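Local coordinates for L-glyceraldehyde 3-phosphate reductase (Clostridium beijerinckii, PDB 6HG6), which is an NADPH-dependent aldo-keto reductase that probably reduces aldehydes such as furfural and thereby detoxifies them, at residues T96-K101 and R113-A118; Y136-D141 and G166-N171; I219-P224 and S290-V295. One frame throughout, in Å; residues are numbered along the deposited sequence.

Contact 1 (T96-K101 and R113-A118)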
loop_
_atom_site.group_PDB
_atom_site.type_symbol
_atom_site.label_atom_id
_atom_site.label_comp_id
_atom_site.label_asym_id
_atom_site.label_seq_id
_atom_site.Cartn_x
_atom_site.Cartn_y
_atom_site.Cartn_z
ATOM N N THR A 96 2.779 -7.058 -6.669
ATOM C CA THR A 96 1.485 -7.203 -7.365
ATOM C C THR A 96 0.639 -8.177 -6.535
ATOM O O THR A 96 1.102 -8.652 -5.468
ATOM C CB THR A 96 1.620 -7.582 -8.840
ATOM O OG1 THR A 96 0.318 -7.311 -9.383
ATOM C CG2 THR A 96 2.045 -9.020 -9.031
ATOM N N LYS A 97 -0.578 -8.408 -6.975
ATOM C CA LYS A 97 -1.584 -9.147 -6.211
ATOM C C LYS A 97 -2.528 -9.842 -7.182
ATOM O O LYS A 97 -2.658 -9.414 -8.328
ATOM C CB LYS A 97 -2.412 -8.193 -5.328
ATOM C CG LYS A 97 -1.644 -7.029 -4.724
ATOM C CD LYS A 97 -2.482 -6.270 -3.686
ATOM C CE LYS A 97 -1.785 -5.076 -3.086
ATOM N NZ LYS A 97 -1.753 -3.968 -4.068
ATOM N N ALA A 98 -3.174 -10.867 -6.658
ATOM C CA ALA A 98 -4.283 -11.580 -7.306
ATOM C C ALA A 98 -5.278 -11.944 -6.207
ATOM O O ALA A 98 -4.851 -12.346 -5.076
ATOM C CB ALA A 98 -3.751 -12.804 -8.005
ATOM N N GLY A 99 -6.560 -11.787 -6.486
ATOM C CA GLY A 99 -7.607 -12.182 -5.526
ATOM C C GLY A 99 -8.928 -11.477 -5.723
ATOM O O GLY A 99 -9.965 -12.006 -5.251
ATOM N N TYR A 100 -8.921 -10.329 -6.404
ATOM C CA TYR A 100 -10.127 -9.622 -6.867
ATOM C C TYR A 100 -10.348 -9.973 -8.337
ATOM O O TYR A 100 -9.574 -10.758 -8.918
ATOM C CB TYR A 100 -10.057 -8.100 -6.635
ATOM C CG TYR A 100 -10.402 -7.675 -5.222
ATOM C CD1 TYR A 100 -11.709 -7.677 -4.775
ATOM C CD2 TYR A 100 -9.419 -7.288 -4.325
ATOM C CE1 TYR A 100 -12.054 -7.236 -3.500
ATOM C CE2 TYR A 100 -9.733 -6.877 -3.033
ATOM C CZ TYR A 100 -11.047 -6.886 -2.617
ATOM O OH TYR A 100 -11.359 -6.486 -1.351
ATOM N N LYS A 101 -11.388 -9.404 -8.928
ATOM C CA LYS A 101 -11.792 -9.808 -10.289
ATOM C C LYS A 101 -10.796 -9.219 -11.281
ATOM O O LYS A 101 -10.556 -7.986 -11.257
ATOM C CB LYS A 101 -13.201 -9.389 -10.644
ATOM C CG LYS A 101 -13.630 -9.927 -12.004
ATOM C CD LYS A 101 -15.039 -9.622 -12.280
ATOM C CE LYS A 101 -15.466 -10.176 -13.606
ATOM N NZ LYS A 101 -16.921 -10.056 -13.730
ATOM N N ARG A 113 -5.558 -21.722 -6.796
ATOM C CA ARG A 113 -4.179 -21.853 -7.306
ATOM C C ARG A 113 -4.174 -21.505 -8.808
ATOM O O ARG A 113 -3.297 -20.771 -9.240
ATOM C CB ARG A 113 -3.693 -23.287 -7.053
ATOM C CG ARG A 113 -2.325 -23.602 -7.636
ATOM C CD ARG A 113 -2.047 -25.048 -7.299
ATOM N NE ARG A 113 -0.712 -25.398 -7.704
ATOM C CZ ARG A 113 0.396 -25.093 -7.037
ATOM N NH1 ARG A 113 0.314 -24.467 -5.875
ATOM N NH2 ARG A 113 1.573 -25.469 -7.545
ATOM N N LYS A 114 -5.159 -21.974 -9.576
ATOM C CA LYS A 114 -5.235 -21.667 -11.027
ATOM C C LYS A 114 -5.196 -20.154 -11.255
ATOM O O LYS A 114 -4.339 -19.675 -11.986
ATOM C CB LYS A 114 -6.485 -22.307 -11.615
ATOM C CG LYS A 114 -6.943 -21.724 -12.935
ATOM C CD LYS A 114 -6.018 -21.993 -14.078
ATOM C CE LYS A 114 -6.719 -21.703 -15.408
ATOM N NZ LYS A 114 -5.919 -22.126 -16.577
ATOM N N TYR A 115 -6.079 -19.397 -10.604
ATOM C CA TYR A 115 -6.142 -17.938 -10.822
ATOM C C TYR A 115 -4.853 -17.287 -10.342
ATOM O O TYR A 115 -4.284 -16.438 -11.032
ATOM C CB TYR A 115 -7.393 -17.388 -10.145
ATOM C CG TYR A 115 -7.389 -15.893 -10.020
ATOM C CD1 TYR A 115 -7.102 -15.072 -11.090
ATOM C CD2 TYR A 115 -7.701 -15.303 -8.806
ATOM C CE1 TYR A 115 -7.116 -13.690 -10.949
ATOM C CE2 TYR A 115 -7.737 -13.932 -8.659
ATOM C CZ TYR A 115 -7.438 -13.122 -9.738
ATOM O OH TYR A 115 -7.411 -11.759 -9.561
ATOM N N ILE A 116 -4.441 -17.611 -9.120
ATOM C CA ILE A 116 -3.306 -16.907 -8.486
ATOM C C ILE A 116 -2.078 -17.093 -9.370
ATOM O O ILE A 116 -1.413 -16.116 -9.691
ATOM C CB ILE A 116 -3.130 -17.350 -7.026
ATOM C CG1 ILE A 116 -4.292 -16.866 -6.163
ATOM C CG2 ILE A 116 -1.769 -16.930 -6.533
ATOM C CD1 ILE A 116 -4.264 -17.429 -4.745
ATOM N N LEU A 117 -1.756 -18.324 -9.770
ATOM C CA LEU A 117 -0.529 -18.547 -10.541
ATOM C C LEU A 117 -0.680 -18.042 -11.971
ATOM O O LEU A 117 0.301 -17.518 -12.479
ATOM C CB LEU A 117 -0.122 -20.014 -10.442
ATOM C CG LEU A 117 0.227 -20.491 -9.025
ATOM C CD1 LEU A 117 0.620 -21.955 -9.084
ATOM C CD2 LEU A 117 1.354 -19.668 -8.491
ATOM N N ALA A 118 -1.794 -18.269 -12.639
ATOM C CA ALA A 118 -2.005 -17.722 -14.003
ATOM C C ALA A 118 -1.890 -16.199 -13.964
ATOM O O ALA A 118 -1.261 -15.612 -14.846
ATOM C CB ALA A 118 -3.331 -18.174 -14.577
#

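Contact 2 (Y136-D141 and G166-N171). With NDP (NADPH dihydro-nicotinamide-adenine-dinucleotide phosphate), chain B.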
loop_
_atom_site.group_PDB
_atom_site.type_symbol
_atom_site.label_atom_id
_atom_site.label_comp_id
_atom_site.label_asym_id
_atom_site.label_seq_id
_atom_site.Cartn_x
_atom_site.Cartn_y
_atom_site.Cartn_z
ATOM N N TYR A 136 1.022 -10.723 -3.334
ATOM C CA TYR A 136 -0.062 -10.784 -2.345
ATOM C C TYR A 136 -1.270 -11.583 -2.805
ATOM O O TYR A 136 -1.643 -11.473 -3.977
ATOM C CB TYR A 136 -0.664 -9.403 -2.158
ATOM C CG TYR A 136 0.157 -8.397 -1.402
ATOM C CD1 TYR A 136 0.999 -7.514 -2.058
ATOM C CD2 TYR A 136 -0.037 -8.236 -0.049
ATOM C CE1 TYR A 136 1.646 -6.498 -1.384
ATOM C CE2 TYR A 136 0.629 -7.254 0.655
ATOM C CZ TYR A 136 1.456 -6.371 -0.019
ATOM O OH TYR A 136 2.101 -5.392 0.674
ATOM N N HIS A 137 -1.862 -12.312 -1.869
ATOM C CA HIS A 137 -3.269 -12.736 -1.984
ATOM C C HIS A 137 -4.063 -11.456 -1.635
ATOM O O HIS A 137 -3.892 -10.901 -0.554
ATOM C CB HIS A 137 -3.604 -13.946 -1.135
ATOM C CG HIS A 137 -4.978 -14.468 -1.429
ATOM N ND1 HIS A 137 -5.768 -15.080 -0.480
ATOM C CD2 HIS A 137 -5.695 -14.446 -2.580
ATOM C CE1 HIS A 137 -6.913 -15.460 -1.007
ATOM N NE2 HIS A 137 -6.912 -15.073 -2.320
ATOM N N HIS A 138 -4.839 -10.960 -2.589
ATOM C CA HIS A 138 -5.432 -9.606 -2.545
ATOM C C HIS A 138 -6.571 -9.476 -1.525
ATOM O O HIS A 138 -6.843 -8.361 -1.078
ATOM C CB HIS A 138 -5.857 -9.230 -3.961
ATOM C CG HIS A 138 -5.959 -7.767 -4.219
ATOM N ND1 HIS A 138 -6.095 -7.283 -5.498
ATOM C CD2 HIS A 138 -5.964 -6.696 -3.391
ATOM C CE1 HIS A 138 -6.186 -5.974 -5.454
ATOM N NE2 HIS A 138 -6.132 -5.587 -4.177
ATOM N N ARG A 139 -7.282 -10.557 -1.223
ATOM C CA ARG A 139 -8.375 -10.539 -0.234
ATOM C C ARG A 139 -8.639 -11.975 0.215
ATOM O O ARG A 139 -8.238 -12.932 -0.489
ATOM C CB ARG A 139 -9.663 -9.948 -0.813
ATOM C CG ARG A 139 -10.137 -10.637 -2.096
ATOM C CD ARG A 139 -11.627 -10.658 -2.259
ATOM N NE ARG A 139 -12.077 -10.977 -3.622
ATOM C CZ ARG A 139 -13.293 -10.749 -4.068
ATOM N NH1 ARG A 139 -14.227 -10.252 -3.273
ATOM N NH2 ARG A 139 -13.615 -11.042 -5.315
ATOM N N MET A 140 -9.349 -12.121 1.315
ATOM C CA MET A 140 -9.718 -13.461 1.791
ATOM C C MET A 140 -10.728 -14.109 0.823
ATOM O O MET A 140 -11.604 -13.429 0.277
ATOM C CB MET A 140 -10.309 -13.382 3.195
ATOM C CG MET A 140 -9.338 -12.822 4.216
ATOM S SD MET A 140 -9.966 -12.872 5.893
ATOM C CE MET A 140 -11.199 -11.571 5.909
ATOM N N ASP A 141 -10.608 -15.413 0.633
ATOM C CA ASP A 141 -11.609 -16.209 -0.093
ATOM C C ASP A 141 -12.058 -17.322 0.832
ATOM O O ASP A 141 -11.444 -18.387 0.866
ATOM C CB ASP A 141 -11.042 -16.804 -1.378
ATOM C CG ASP A 141 -12.114 -17.569 -2.135
ATOM O OD1 ASP A 141 -13.281 -17.562 -1.676
ATOM O OD2 ASP A 141 -11.756 -18.176 -3.174
ATOM N N GLY A 166 2.889 -11.760 0.666
ATOM C CA GLY A 166 2.083 -10.856 1.487
ATOM C C GLY A 166 0.631 -11.274 1.399
ATOM O O GLY A 166 0.263 -12.030 0.453
ATOM N N ILE A 167 -0.206 -10.748 2.296
ATOM C CA ILE A 167 -1.672 -10.934 2.210
ATOM C C ILE A 167 -2.309 -9.569 2.418
ATOM O O ILE A 167 -1.663 -8.671 3.019
ATOM C CB ILE A 167 -2.217 -12.015 3.155
ATOM C CG1 ILE A 167 -2.064 -11.627 4.624
ATOM C CG2 ILE A 167 -1.590 -13.375 2.823
ATOM C CD1 ILE A 167 -2.529 -12.685 5.584
ATOM N N SER A 168 -3.500 -9.397 1.865
ATOM C CA SER A 168 -4.188 -8.091 1.909
ATOM C C SER A 168 -5.629 -8.272 2.333
ATOM O O SER A 168 -6.272 -9.238 1.928
ATOM C CB SER A 168 -4.048 -7.373 0.574
ATOM O OG SER A 168 -4.613 -6.087 0.627
ATOM N N ASN A 169 -6.129 -7.330 3.139
ATOM C CA ASN A 169 -7.538 -7.325 3.550
ATOM C C ASN A 169 -7.858 -8.515 4.466
ATOM O O ASN A 169 -9.076 -8.823 4.635
ATOM C CB ASN A 169 -8.448 -7.259 2.323
ATOM C CG ASN A 169 -8.221 -5.984 1.538
ATOM O OD1 ASN A 169 -8.393 -4.888 2.088
ATOM N ND2 ASN A 169 -7.885 -6.105 0.264
ATOM N N TYR A 170 -6.863 -9.154 5.084
ATOM C CA TYR A 170 -7.138 -10.251 6.034
ATOM C C TYR A 170 -7.508 -9.674 7.395
ATOM O O TYR A 170 -7.073 -8.561 7.733
ATOM C CB TYR A 170 -5.944 -11.197 6.135
ATOM C CG TYR A 170 -5.952 -12.262 5.077
ATOM C CD1 TYR A 170 -5.994 -11.948 3.740
ATOM C CD2 TYR A 170 -5.911 -13.595 5.433
ATOM C CE1 TYR A 170 -5.895 -12.936 2.768
ATOM C CE2 TYR A 170 -5.927 -14.596 4.484
ATOM C CZ TYR A 170 -5.920 -14.276 3.140
ATOM O OH TYR A 170 -5.880 -15.311 2.228
ATOM N N ASN A 171 -8.350 -10.402 8.137
ATOM C CA ASN A 171 -8.596 -10.081 9.561
ATOM C C ASN A 171 -7.500 -10.758 10.417
ATOM O O ASN A 171 -6.673 -11.510 9.884
ATOM C CB ASN A 171 -10.033 -10.389 9.990
ATOM C CG ASN A 171 -10.432 -11.842 9.814
ATOM O OD1 ASN A 171 -9.582 -12.710 9.656
ATOM N ND2 ASN A 171 -11.719 -12.134 9.916
HETATM P PA NDP B . -4.876 7.967 -0.498
HETATM O O1A NDP B . -5.895 7.722 0.565
HETATM O O2A NDP B . -3.474 8.416 -0.235
HETATM O O5B NDP B . -5.514 8.887 -1.653
HETATM C C5B NDP B . -4.694 9.275 -2.788
HETATM C C4B NDP B . -5.346 10.427 -3.505
HETATM O O4B NDP B . -5.549 11.498 -2.547
HETATM C C3B NDP B . -4.555 11.064 -4.657
HETATM O O3B NDP B . -4.783 10.441 -5.918
HETATM C C2B NDP B . -5.095 12.487 -4.632
HETATM O O2B NDP B . -6.366 12.465 -5.276
HETATM C C1B NDP B . -5.267 12.743 -3.139
HETATM N N9A NDP B . -4.104 13.288 -2.451
HETATM C C8A NDP B . -2.895 12.673 -2.234
HETATM N N7A NDP B . -2.060 13.396 -1.531
HETATM C C5A NDP B . -2.760 14.564 -1.263
HETATM C C6A NDP B . -2.419 15.732 -0.553
HETATM N N6A NDP B . -1.242 15.917 0.039
HETATM N N1A NDP B . -3.357 16.711 -0.465
HETATM C C2A NDP B . -4.541 16.515 -1.063
HETATM N N3A NDP B . -4.973 15.459 -1.749
HETATM C C4A NDP B . -4.026 14.505 -1.814
HETATM O O3 NDP B . -4.653 6.568 -1.279
HETATM P PN NDP B . -5.511 5.685 -2.301
HETATM O O1N NDP B . -5.277 6.242 -3.666
HETATM O O2N NDP B . -6.906 5.476 -1.809
HETATM O O5D NDP B . -4.728 4.280 -2.172
HETATM C C5D NDP B . -3.278 4.312 -2.207
HETATM C C4D NDP B . -2.766 2.975 -2.690
HETATM O O4D NDP B . -3.189 1.947 -1.777
HETATM C C3D NDP B . -3.298 2.484 -4.033
HETATM O O3D NDP B . -2.638 3.143 -5.105
HETATM C C2D NDP B . -2.975 0.990 -3.917
HETATM O O2D NDP B . -1.617 0.763 -4.193
HETATM C C1D NDP B . -3.285 0.701 -2.451
HETATM N N1N NDP B . -4.649 0.148 -2.260
HETATM C C2N NDP B . -4.805 -1.163 -1.880
HETATM C C3N NDP B . -6.007 -1.812 -1.950
HETATM C C7N NDP B . -6.088 -3.253 -1.520
HETATM O O7N NDP B . -5.060 -3.886 -1.214
HETATM N N7N NDP B . -7.299 -3.811 -1.513
HETATM C C4N NDP B . -7.187 -1.027 -2.455
HETATM C C5N NDP B . -6.951 0.420 -2.639
HETATM C C6N NDP B . -5.759 0.947 -2.465
HETATM P P2B NDP B . -6.817 13.799 -6.069
HETATM O O1X NDP B . -5.646 14.608 -6.588
HETATM O O2X NDP B . -7.688 13.276 -7.200
HETATM O O3X NDP B . -7.615 14.543 -5.008
HETATM O O HOH W 1 -10.668 -9.875 2.576
HETATM O O HOH W 2 -8.355 -16.750 2.126
#

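Contact 3 (I219-P224 and S290-V295). With NDP (NADPH dihydro-nicotinamide-adenine-dinucleotide phosphate), chain B.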
loop_
_atom_site.group_PDB
_atom_site.type_symbol
_atom_site.label_atom_id
_atom_site.label_comp_id
_atom_site.label_asym_id
_atom_site.label_seq_id
_atom_site.Cartn_x
_atom_site.Cartn_y
_atom_site.Cartn_z
ATOM N N ILE A 219 2.769 -4.107 8.407
ATOM C CA ILE A 219 1.474 -3.603 7.909
ATOM C C ILE A 219 1.763 -2.443 6.980
ATOM O O ILE A 219 2.462 -1.521 7.368
ATOM C CB ILE A 219 0.537 -3.142 9.032
ATOM C CG1 ILE A 219 0.323 -4.239 10.071
ATOM C CG2 ILE A 219 -0.775 -2.641 8.400
ATOM C CD1 ILE A 219 -0.351 -3.802 11.315
ATOM N N ILE A 220 1.119 -2.427 5.833
ATOM C CA ILE A 220 1.178 -1.235 4.945
ATOM C C ILE A 220 -0.280 -0.801 4.829
ATOM O O ILE A 220 -1.154 -1.616 4.494
ATOM C CB ILE A 220 1.940 -1.511 3.620
ATOM C CG1 ILE A 220 1.936 -0.254 2.757
ATOM C CG2 ILE A 220 1.414 -2.707 2.821
ATOM C CD1 ILE A 220 2.813 -0.369 1.518
ATOM N N ALA A 221 -0.561 0.421 5.257
ATOM C CA ALA A 221 -1.921 0.961 5.352
ATOM C C ALA A 221 -2.299 1.633 4.048
ATOM O O ALA A 221 -1.567 2.509 3.592
ATOM C CB ALA A 221 -1.962 1.948 6.482
ATOM N N PHE A 222 -3.452 1.303 3.494
ATOM C CA PHE A 222 -3.899 2.039 2.298
ATOM C C PHE A 222 -5.157 2.843 2.575
ATOM O O PHE A 222 -5.826 2.659 3.626
ATOM C CB PHE A 222 -4.012 1.091 1.135
ATOM C CG PHE A 222 -5.145 0.120 1.194
ATOM C CD1 PHE A 222 -6.386 0.464 0.694
ATOM C CD2 PHE A 222 -4.910 -1.193 1.569
ATOM C CE1 PHE A 222 -7.411 -0.474 0.666
ATOM C CE2 PHE A 222 -5.934 -2.136 1.505
ATOM C CZ PHE A 222 -7.179 -1.777 1.080
ATOM N N SER A 223 -5.469 3.740 1.637
ATOM C CA SER A 223 -6.585 4.706 1.711
ATOM C C SER A 223 -6.507 5.519 2.999
ATOM O O SER A 223 -7.528 5.715 3.658
ATOM C CB SER A 223 -7.909 4.017 1.632
ATOM O OG SER A 223 -8.934 4.984 1.652
ATOM N N PRO A 224 -5.315 6.023 3.389
ATOM C CA PRO A 224 -5.196 6.835 4.607
ATOM C C PRO A 224 -5.959 8.168 4.563
ATOM O O PRO A 224 -6.145 8.761 5.629
ATOM C CB PRO A 224 -3.700 7.162 4.651
ATOM C CG PRO A 224 -3.276 7.081 3.189
ATOM C CD PRO A 224 -4.035 5.884 2.681
ATOM N N SER A 290 4.340 1.775 15.907
ATOM C CA SER A 290 5.469 1.072 15.229
ATOM C C SER A 290 4.991 -0.113 14.406
ATOM O O SER A 290 5.706 -0.453 13.412
ATOM C CB SER A 290 6.511 0.635 16.262
ATOM O OG SER A 290 5.936 -0.305 17.154
ATOM N N GLU A 291 3.874 -0.764 14.753
ATOM C CA GLU A 291 3.444 -1.971 14.009
ATOM C C GLU A 291 2.945 -1.584 12.612
ATOM O O GLU A 291 2.829 -2.459 11.759
ATOM C CB GLU A 291 2.410 -2.816 14.742
ATOM C CG GLU A 291 1.130 -2.086 15.114
ATOM C CD GLU A 291 1.134 -1.429 16.478
ATOM O OE1 GLU A 291 2.206 -0.855 16.926
ATOM O OE2 GLU A 291 0.042 -1.497 17.117
ATOM N N VAL A 292 2.697 -0.309 12.336
ATOM C CA VAL A 292 2.344 0.093 10.946
ATOM C C VAL A 292 3.662 0.454 10.268
ATOM O O VAL A 292 4.340 1.380 10.709
ATOM C CB VAL A 292 1.314 1.229 10.888
ATOM C CG1 VAL A 292 1.097 1.663 9.447
ATOM C CG2 VAL A 292 0.012 0.754 11.516
ATOM N N THR A 293 4.041 -0.317 9.285
ATOM C CA THR A 293 5.372 -0.175 8.642
ATOM C C THR A 293 5.409 1.036 7.704
ATOM O O THR A 293 6.339 1.842 7.759
ATOM C CB THR A 293 5.699 -1.427 7.842
ATOM O OG1 THR A 293 5.426 -2.584 8.636
ATOM C CG2 THR A 293 7.132 -1.393 7.347
ATOM N N SER A 294 4.367 1.201 6.919
ATOM C CA SER A 294 4.336 2.176 5.812
ATOM C C SER A 294 2.908 2.601 5.533
ATOM O O SER A 294 1.954 1.871 5.854
ATOM C CB SER A 294 4.905 1.526 4.556
ATOM O OG SER A 294 5.085 2.444 3.497
ATOM N N VAL A 295 2.787 3.787 4.990
ATOM C CA VAL A 295 1.458 4.245 4.498
ATOM C C VAL A 295 1.564 4.355 2.974
ATOM O O VAL A 295 2.533 4.967 2.443
ATOM C CB VAL A 295 1.017 5.552 5.155
ATOM C CG1 VAL A 295 2.002 6.671 4.893
ATOM C CG2 VAL A 295 -0.384 5.929 4.695
HETATM P PA NDP B . -4.876 7.967 -0.498
HETATM O O1A NDP B . -5.895 7.722 0.565
HETATM O O2A NDP B . -3.474 8.416 -0.235
HETATM O O5B NDP B . -5.514 8.887 -1.653
HETATM C C5B NDP B . -4.694 9.275 -2.788
HETATM C C4B NDP B . -5.346 10.427 -3.505
HETATM O O4B NDP B . -5.549 11.498 -2.547
HETATM C C3B NDP B . -4.555 11.064 -4.657
HETATM O O3B NDP B . -4.783 10.441 -5.918
HETATM C C2B NDP B . -5.095 12.487 -4.632
HETATM O O2B NDP B . -6.366 12.465 -5.276
HETATM C C1B NDP B . -5.267 12.743 -3.139
HETATM N N9A NDP B . -4.104 13.288 -2.451
HETATM C C8A NDP B . -2.895 12.673 -2.234
HETATM N N7A NDP B . -2.060 13.396 -1.531
HETATM C C5A NDP B . -2.760 14.564 -1.263
HETATM C C6A NDP B . -2.419 15.732 -0.553
HETATM N N6A NDP B . -1.242 15.917 0.039
HETATM N N1A NDP B . -3.357 16.711 -0.465
HETATM C C2A NDP B . -4.541 16.515 -1.063
HETATM N N3A NDP B . -4.973 15.459 -1.749
HETATM C C4A NDP B . -4.026 14.505 -1.814
HETATM O O3 NDP B . -4.653 6.568 -1.279
HETATM P PN NDP B . -5.511 5.685 -2.301
HETATM O O1N NDP B . -5.277 6.242 -3.666
HETATM O O2N NDP B . -6.906 5.476 -1.809
HETATM O O5D NDP B . -4.728 4.280 -2.172
HETATM C C5D NDP B . -3.278 4.312 -2.207
HETATM C C4D NDP B . -2.766 2.975 -2.690
HETATM O O4D NDP B . -3.189 1.947 -1.777
HETATM C C3D NDP B . -3.298 2.484 -4.033
HETATM O O3D NDP B . -2.638 3.143 -5.105
HETATM C C2D NDP B . -2.975 0.990 -3.917
HETATM O O2D NDP B . -1.617 0.763 -4.193
HETATM C C1D NDP B . -3.285 0.701 -2.451
HETATM N N1N NDP B . -4.649 0.148 -2.260
HETATM C C2N NDP B . -4.805 -1.163 -1.880
HETATM C C3N NDP B . -6.007 -1.812 -1.950
HETATM C C7N NDP B . -6.088 -3.253 -1.520
HETATM O O7N NDP B . -5.060 -3.886 -1.214
HETATM N N7N NDP B . -7.299 -3.811 -1.513
HETATM C C4N NDP B . -7.187 -1.027 -2.455
HETATM C C5N NDP B . -6.951 0.420 -2.639
HETATM C C6N NDP B . -5.759 0.947 -2.465
HETATM P P2B NDP B . -6.817 13.799 -6.069
HETATM O O1X NDP B . -5.646 14.608 -6.588
HETATM O O2X NDP B . -7.688 13.276 -7.200
HETATM O O3X NDP B . -7.615 14.543 -5.008
#

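Contact 1 (T96-K101 and R113-A118)
Tyr115 reaches from helix 113-127 to the end of strand 93-98, within one beta-alpha-beta unit of the TIM barrel. The strand forms part of the barrel wall and the helix packs on its outside. An eleven-residue loop connects the two segments. The closest CA pair is Ala98 and Ile116, 5.5 Å apart.

The bond from CA to CB of Tyr115 points toward the strand. With CG anti to the backbone N (chi1 166°), the ring is carried out to the turn that follows Ala98. Its CE2 lies 3.3 Å from the Gly99 N, and Gly99 CA is also near. One ring face is covered by the methyl of Ala98, whose CB lies 4.1 Å from Tyr115 CZ. At the tip, Tyr115 OH receives the Gly99 N-H over 3.2 Å, with an angle of 147° at the hydrogen. The same hydroxyl donates to Tyr100 O. The modelled distance from Tyr115 OH to Tyr100 O is very short, 2.5 Å, and its exact value is doubtful. These two bonds tie the turn to the helix. Asn64 ND2 also hydrogen-bonds the buried hydroxyl, from another loop. Gly99 has a positive phi, and at its backbone angles a CB would be jammed against the carbonyl of Ala98.

Lys97 starts away from the helix and is one of the residues of the NADPH pocket. It forms a salt bridge with Asp61 and a hydrogen bond with Tyr66, consistent with the Asp-Tyr-Lys-His tetrad of aldo-keto reductases. Tyr100 comes near the cofactor too. On the helix side, Ile116 fills the layer between strand and helices, where it also meets Phe135 and Ala152. Its CG1 lies 4.5 Å from Ala98 CB.

Contact 2 (Y136-D141 and G166-N171)
Asn169 and His138 meet at the nicotinamide end of NADPH. Asn169 ND2 donates to His138 O over 2.8 Å, nearly straight in line with the carbonyl bond. This bond uses the plane of the amide and so helps to fix its rotation. Asn169 ND2 also lies 3.0 Å from N7N of NADPH, a close approach of two amide nitrogens. His138, probably the histidine of the family's tetrad, presents a ring edge to the same carboxamide, with NE2 3.4 Å from N7N. Ser168 OG lies 2.9 Å from O7N of the cofactor, but Gln193 O competes for its one proton.

The next shell is the backbone. Strands 132-137 and 162-168 are parallel neighbours in the TIM barrel, and these residues sit where the strands end, on the rim that binds the cofactor. His137 N bonds Gly166 O, and Ser168 N bonds His137 O. The Tyr136 ring meets Gly166 and Ile167 obliquely, with CD2 3.4 Å from Ile167 N. There is little space for a side chain at that glycine.

Farther out, Tyr170 OH and His137 ND1 share a 2.7 Å hydrogen bond whose donor is not settled. His137 CG is anti to the backbone N (chi1 -172°), which carries ND1 to the hydroxyl at the imidazole edge. Ile167 CD1 lies toward the rim of one Tyr170 face. Met140 CG sits over the centre of the opposite one, 3.4 Å from the centroid, in a CH-pi contact, and the sulfur adds a Met-aromatic one. One water bridges Met140 N and Asn169 O, and another joins Asp141 N to Tyr170 OH.

Contact 3 (I219-P224 and S290-V295)
This is a parallel strand pairing in the TIM barrel, between strand 218-222 and the last barrel strand, 294-297. Ile219 O accepts Thr293 N over 2.8 Å in its carbonyl plane, and a weak bond from Ser294 N. Ile219 N in turn bonds Thr293 OG1 at 3.1 Å. The threonine hydroxyl, beside its own backbone N (chi1 -47°), thus takes a place in the pairing just before the strand begins. The Ile219 side chain packs on the same segment, with CD1 3.5 Å from Glu291 O. Farther along, Ala221 N bonds Ser294 O at 3.0 Å and 167°.

Ile220 and Ser294 share one face of the sheet. There Ile220 CG1 packs on Ser294 CB, while Ser294 OG is held by Pro26 O and Ser29. Ala221 and Val295 share the other face and lie against helix 278-286.

At the end of the strand the chain reaches the cofactor. Phe222, its last residue, presents one ring face to the nicotinamide, with C3N of NADPH 3.1 Å above the ring's centre. Beyond it, Ser223 and Pro224 come close to the diphosphate. Pro224 also folds back on the neighbouring strand: its CG makes a snug 3.5 Å approach to Val295 CG2.

How the contacts relate
The three contacts follow one another along the chain, and all involve strands of the same eight-stranded parallel barrel. Contacts 1 and 2 are neighbours, with centres 11 Å apart, because strands 93-98 and 132-137 lie side by side. They touch through probable hydrogen bonds from Ala98 O to His138 N and from Gly99 O to Arg139 NE. Contact 3 lies farther round the barrel, its centre 15 Å from that of contact 2 and 23 Å from that of contact 1. It still meets contact 2 where Phe222 packs on Asn169. All three supply residues to the NADPH pocket, and contacts 2 and 3 both touch its nicotinamide, as expected of the C-terminal rim of a TIM barrel.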